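PDB 2W1K: putative sortase from Streptococcus pneumoniae, which probably catalyses transpeptidation that links pilin subunits covalently into pilus fibres on the pneumococcal surface, as a class C sortase. Local coordinates for residues I69-I74 with D126-G131. Residues are numbered along the deposited sequence; the frame is centred on the assembly and turned at random.
Sequences IPSLEI and DQLKVG
In this sortase fold the turn joining strands 65-69 and 74-80 packs through Ile69, Ser71 and Leu72 against Gln127 and Leu128 of the loop that leads into strand 133-137. The turn is a hairpin connection with a short 3-10 segment, Pro70 to Leu72, and it ends in a G1 beta bulge, with Glu73 and Ile74 placed opposite the single residue Ile69. Ile69 O takes two backbone bonds, from Leu72 N at 2.9 Å and from Ile74 N at 3.2 Å, the donors coming from opposite faces of the carbonyl plane. Together with Ile69 N to Ile74 O (2.7 Å) these bonds close the hairpin turn, from which Leu72 points toward the loop.

On the other side Leu128 carries most of the contact. Its CG lies anti to its own carbonyl carbon (chi1 -76°), which carries the isobutyl end in to meet the turn. Leu72 CD1 sits 3.7 Å from Leu128 CG, the two leucines crossing at about a right angle. Leu128 CD2 points on toward the turn and touches Ile69 CG2 at 3.9 Å, while Ser71 OG borders the same methyl at 4.0 Å. The other methyl of Leu72, CD2, turns to Gln127 and lies 3.7 Å from its amide NE2, with Gln127 CB also against it; the extended glutamine chain runs aslant past this methyl.

Deeper in, Leu128 continues onto Val187 and Phe189 of strand 183-196, and Ile69 onto Leu134, so the contact extends the apolar core outward. Beside it, OD2 of Asp132 accepts a hydrogen bond from Lys129 N and makes a weak one with Ser71 OG, so one carboxylate oxygen touches both segments. Between the two segments the join is therefore made by branched aliphatic groups in van der Waals contact, dependent on shape and burial, with polar side chains at its exposed border.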
loop_
_atom_site.group_PDB
_atom_site.type_symbol
_atom_site.label_atom_id
_atom_site.label_comp_id
_atom_site.label_asym_id
_atom_site.label_seq_id
_atom_site.Cartn_x
_atom_site.Cartn_y
_atom_site.Cartn_z
ATOM N N ILE A 69 2.050 9.968 -2.725
ATOM C CA ILE A 69 2.808 10.075 -3.996
ATOM C C ILE A 69 2.694 11.545 -4.416
ATOM O O ILE A 69 1.703 11.930 -5.064
ATOM C CB ILE A 69 2.198 9.224 -5.152
ATOM C CG1 ILE A 69 1.968 7.792 -4.736
ATOM C CG2 ILE A 69 2.918 9.445 -6.446
ATOM C CD1 ILE A 69 1.603 6.901 -5.854
ATOM N N PRO A 70 3.620 12.361 -3.932
ATOM C CA PRO A 70 3.561 13.806 -4.104
ATOM C C PRO A 70 3.372 14.234 -5.552
ATOM O O PRO A 70 2.615 15.182 -5.822
ATOM C CB PRO A 70 4.929 14.336 -3.522
ATOM C CG PRO A 70 5.340 13.183 -2.486
ATOM C CD PRO A 70 4.806 11.909 -3.154
ATOM N N SER A 71 4.007 13.529 -6.479
ATOM C CA SER A 71 3.924 14.025 -7.815
ATOM C C SER A 71 2.500 13.895 -8.349
ATOM O O SER A 71 2.212 14.463 -9.328
ATOM C CB SER A 71 5.001 13.408 -8.711
ATOM O OG SER A 71 4.756 12.023 -8.944
ATOM N N LEU A 72 1.610 13.176 -7.670
ATOM C CA LEU A 72 0.214 13.003 -8.116
ATOM C C LEU A 72 -0.737 13.628 -7.096
ATOM O O LEU A 72 -1.943 13.468 -7.183
ATOM C CB LEU A 72 -0.132 11.503 -8.197
ATOM C CG LEU A 72 0.469 10.649 -9.311
ATOM C CD1 LEU A 72 0.029 9.160 -9.464
ATOM C CD2 LEU A 72 0.399 11.446 -10.679
ATOM N N GLU A 73 -0.171 14.310 -6.103
ATOM C CA GLU A 73 -0.863 14.783 -4.927
ATOM C C GLU A 73 -1.794 13.734 -4.362
ATOM O O GLU A 73 -2.917 13.996 -4.035
ATOM C CB GLU A 73 -1.569 16.068 -5.221
ATOM C CG GLU A 73 -0.526 17.123 -5.621
ATOM C CD GLU A 73 -1.130 18.452 -5.980
ATOM O OE1 GLU A 73 -2.250 18.420 -6.507
ATOM O OE2 GLU A 73 -0.490 19.512 -5.724
ATOM N N ILE A 74 -1.249 12.558 -4.148
ATOM C CA ILE A 74 -1.966 11.497 -3.463
ATOM C C ILE A 74 -1.447 11.356 -2.050
ATOM O O ILE A 74 -0.214 11.173 -1.868
ATOM C CB ILE A 74 -1.714 10.195 -4.201
ATOM C CG1 ILE A 74 -2.343 10.287 -5.608
ATOM C CG2 ILE A 74 -2.318 8.939 -3.394
ATOM C CD1 ILE A 74 -2.020 9.033 -6.524
ATOM N N ASP A 126 -1.409 6.301 -14.169
ATOM C CA ASP A 126 -0.824 6.096 -15.545
ATOM C C ASP A 126 0.157 7.241 -15.895
ATOM O O ASP A 126 0.951 7.122 -16.809
ATOM C CB ASP A 126 -1.912 6.016 -16.614
ATOM C CG ASP A 126 -2.803 7.243 -16.615
ATOM O OD1 ASP A 126 -3.549 7.495 -15.662
ATOM O OD2 ASP A 126 -2.748 8.016 -17.557
ATOM N N GLN A 127 0.104 8.335 -15.140
ATOM C CA GLN A 127 1.044 9.439 -15.283
ATOM C C GLN A 127 2.478 9.299 -14.693
ATOM O O GLN A 127 3.337 10.120 -15.007
ATOM C CB GLN A 127 0.405 10.615 -14.630
ATOM C CG GLN A 127 -0.709 11.153 -15.463
ATOM C CD GLN A 127 -1.464 12.265 -14.782
ATOM O OE1 GLN A 127 -2.615 12.511 -15.106
ATOM N NE2 GLN A 127 -0.811 12.955 -13.822
ATOM N N LEU A 128 2.685 8.316 -13.807
ATOM C CA LEU A 128 3.902 8.108 -13.100
ATOM C C LEU A 128 5.001 7.781 -14.083
ATOM O O LEU A 128 4.752 6.994 -15.033
ATOM C CB LEU A 128 3.739 6.947 -12.111
ATOM C CG LEU A 128 2.939 7.314 -10.861
ATOM C CD1 LEU A 128 2.477 6.021 -10.113
ATOM C CD2 LEU A 128 3.805 8.261 -10.023
ATOM N N LYS A 129 6.193 8.372 -13.850
ATOM C CA LYS A 129 7.369 8.197 -14.727
ATOM C C LYS A 129 8.383 7.524 -13.840
ATOM O O LYS A 129 8.297 7.695 -12.624
ATOM C CB LYS A 129 7.956 9.545 -15.112
ATOM C CG LYS A 129 7.030 10.504 -15.897
ATOM C CD LYS A 129 6.980 10.224 -17.447
ATOM C CE LYS A 129 5.729 10.933 -18.144
ATOM N NZ LYS A 129 5.864 11.324 -19.622
ATOM N N VAL A 130 9.351 6.807 -14.446
ATOM C CA VAL A 130 10.335 6.024 -13.732
ATOM C C VAL A 130 11.090 7.012 -12.799
ATOM O O VAL A 130 11.430 8.103 -13.223
ATOM C CB VAL A 130 11.323 5.449 -14.732
ATOM C CG1 VAL A 130 12.553 4.849 -14.050
ATOM C CG2 VAL A 130 10.626 4.456 -15.723
ATOM N N GLY A 131 11.310 6.676 -11.536
ATOM C CA GLY A 131 12.007 7.596 -10.601
ATOM C C GLY A 131 11.032 8.336 -9.669
ATOM O O GLY A 131 11.406 8.786 -8.589
#